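Local coordinates for protein beta-2-microglobulin (Danio rerio, PDB 4M9O) that forms the light chain of class I major histocompatibility complexes, which present peptide antigens to the immune system, at residues A[39-44]-A[66-71]. Residues are numbered along the deposited sequence; the frame is centred on the assembly and turned at random.
Sequences IELLKN and LTKSVA
K68 reaches across from strand 63-72 and delivers its ammonium group to strand 38-43, where K68 NZ makes a weak hydrogen bond to the backbone O of I39, 3.2 Å away. The same nitrogen forms a long salt bridge with E40, K68 NZ to E40 OE1 at 3.8 Å; the E40 side chain starts out away from strand 63-72, but its bend at chi2 (-59°) brings the carboxylate back toward the lysine. Q53 adds a weak hydrogen bond through its OE1, so the ammonium of this buried lysine has three partners, all weak or long, which probably offset part of the cost of burying its charge. With CG anti to the backbone N (chi1 178°), the K68 chain passes alongside I39 and L41 before bending at chi2 and chi3 toward the I39 carbonyl. Its aliphatic part packs on both neighbours: K68 CB lies 3.8 Å from I39 CG2, and K68 CG 3.8 Å from L41 CD1. Cutting the side chain back to an alanine here would probably leave the E40 carboxylate without this positive partner and a gap beside I39 CG2 and L41 CD1. Farther out, apolar side chains meet. I39 CD1 touches L66 CD2 at 3.7 Å, while at the other end L41 CD1 touches V70 CG1, also at 3.7 Å. I39 also touches C82, and L41 touches C27, the two halves of the disulfide that ties the sheets together. The two strands run roughly parallel, 26° apart with axes 7.6 Å apart at their closest, and belong to different antiparallel sheets: this is face-to-face packing across the core of an immunoglobulin C1-set beta sandwich.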
loop_
_atom_site.group_PDB
_atom_site.type_symbol
_atom_site.label_atom_id
_atom_site.label_comp_id
_atom_site.label_asym_id
_atom_site.label_seq_id
_atom_site.Cartn_x
_atom_site.Cartn_y
_atom_site.Cartn_z
ATOM N N ILE A 39 -2.392 6.906 -3.061
ATOM C CA ILE A 39 -2.443 5.520 -2.689
ATOM C C ILE A 39 -3.811 5.128 -2.150
ATOM O O ILE A 39 -4.366 5.821 -1.371
ATOM C CB ILE A 39 -1.455 5.227 -1.559
ATOM C CG1 ILE A 39 -0.047 5.605 -1.924
ATOM C CG2 ILE A 39 -1.518 3.819 -1.095
ATOM C CD1 ILE A 39 0.828 5.557 -0.819
ATOM N N GLU A 40 -4.303 3.979 -2.555
ATOM C CA GLU A 40 -5.528 3.396 -2.003
ATOM C C GLU A 40 -5.369 1.928 -1.738
ATOM O O GLU A 40 -4.653 1.264 -2.413
ATOM C CB GLU A 40 -6.760 3.571 -2.876
ATOM C CG GLU A 40 -7.200 4.966 -3.177
ATOM C CD GLU A 40 -7.521 5.801 -1.972
ATOM O OE1 GLU A 40 -8.036 5.305 -0.954
ATOM O OE2 GLU A 40 -7.258 6.990 -2.052
ATOM N N LEU A 41 -6.048 1.440 -0.729
ATOM C CA LEU A 41 -6.027 0.044 -0.379
ATOM C C LEU A 41 -7.372 -0.512 -0.787
ATOM O O LEU A 41 -8.358 0.074 -0.536
ATOM C CB LEU A 41 -5.776 -0.162 1.102
ATOM C CG LEU A 41 -4.369 0.014 1.650
ATOM C CD1 LEU A 41 -4.275 -0.067 3.147
ATOM C CD2 LEU A 41 -3.511 -0.951 1.022
ATOM N N LEU A 42 -7.379 -1.632 -1.461
ATOM C CA LEU A 42 -8.597 -2.194 -1.992
ATOM C C LEU A 42 -8.896 -3.602 -1.553
ATOM O O LEU A 42 -8.043 -4.406 -1.477
ATOM C CB LEU A 42 -8.577 -2.118 -3.499
ATOM C CG LEU A 42 -8.688 -0.739 -4.113
ATOM C CD1 LEU A 42 -7.449 -0.328 -4.663
ATOM C CD2 LEU A 42 -9.744 -0.617 -5.098
ATOM N N LYS A 43 -10.144 -3.855 -1.242
ATOM C CA LYS A 43 -10.621 -5.190 -0.947
ATOM C C LYS A 43 -11.704 -5.622 -1.919
ATOM O O LYS A 43 -12.709 -4.999 -2.028
ATOM C CB LYS A 43 -11.128 -5.306 0.467
ATOM C CG LYS A 43 -11.776 -6.634 0.769
ATOM C CD LYS A 43 -12.511 -6.563 2.023
ATOM C CE LYS A 43 -13.065 -7.873 2.427
ATOM N NZ LYS A 43 -13.862 -7.772 3.619
ATOM N N ASN A 44 -11.457 -6.695 -2.633
ATOM C CA ASN A 44 -12.438 -7.281 -3.516
ATOM C C ASN A 44 -12.948 -6.201 -4.458
ATOM O O ASN A 44 -14.084 -6.130 -4.800
ATOM C CB ASN A 44 -13.548 -8.014 -2.727
ATOM C CG ASN A 44 -13.043 -9.266 -2.054
ATOM O OD1 ASN A 44 -12.045 -9.806 -2.431
ATOM N ND2 ASN A 44 -13.731 -9.709 -1.059
ATOM N N LEU A 66 5.914 7.200 1.955
ATOM C CA LEU A 66 4.581 7.229 2.436
ATOM C C LEU A 66 4.092 5.828 2.760
ATOM O O LEU A 66 4.369 4.926 2.056
ATOM C CB LEU A 66 3.730 7.836 1.342
ATOM C CG LEU A 66 2.402 8.476 1.618
ATOM C CD1 LEU A 66 2.552 9.657 2.501
ATOM C CD2 LEU A 66 1.759 8.897 0.323
ATOM N N THR A 67 3.312 5.700 3.807
ATOM C CA THR A 67 2.709 4.452 4.204
ATOM C C THR A 67 1.195 4.519 4.412
ATOM O O THR A 67 0.719 5.346 5.087
ATOM C CB THR A 67 3.376 3.927 5.474
ATOM O OG1 THR A 67 4.740 3.687 5.215
ATOM C CG2 THR A 67 2.743 2.682 5.963
ATOM N N LYS A 68 0.468 3.626 3.801
ATOM C CA LYS A 68 -0.942 3.496 4.024
ATOM C C LYS A 68 -1.258 2.145 4.672
ATOM O O LYS A 68 -0.785 1.154 4.240
ATOM C CB LYS A 68 -1.688 3.658 2.712
ATOM C CG LYS A 68 -3.115 3.511 2.782
ATOM C CD LYS A 68 -3.735 4.827 2.651
ATOM C CE LYS A 68 -4.862 4.844 1.731
ATOM N NZ LYS A 68 -5.370 6.167 1.673
ATOM N N SER A 69 -2.053 2.145 5.717
ATOM C CA SER A 69 -2.408 0.941 6.437
ATOM C C SER A 69 -3.882 0.792 6.795
ATOM O O SER A 69 -4.570 1.742 6.856
ATOM C CB SER A 69 -1.610 0.822 7.702
ATOM O OG SER A 69 -1.722 1.953 8.463
ATOM N N VAL A 70 -4.313 -0.425 7.005
ATOM C CA VAL A 70 -5.659 -0.728 7.436
ATOM C C VAL A 70 -5.800 -2.031 8.226
ATOM O O VAL A 70 -5.183 -2.975 7.919
ATOM C CB VAL A 70 -6.616 -0.705 6.237
ATOM C CG1 VAL A 70 -6.498 -1.894 5.429
ATOM C CG2 VAL A 70 -8.015 -0.453 6.651
ATOM N N ALA A 71 -6.657 -2.064 9.219
ATOM C CA ALA A 71 -6.988 -3.307 9.876
ATOM C C ALA A 71 -7.776 -4.190 8.915
ATOM O O ALA A 71 -8.613 -3.708 8.217
ATOM C CB ALA A 71 -7.751 -3.072 11.079
#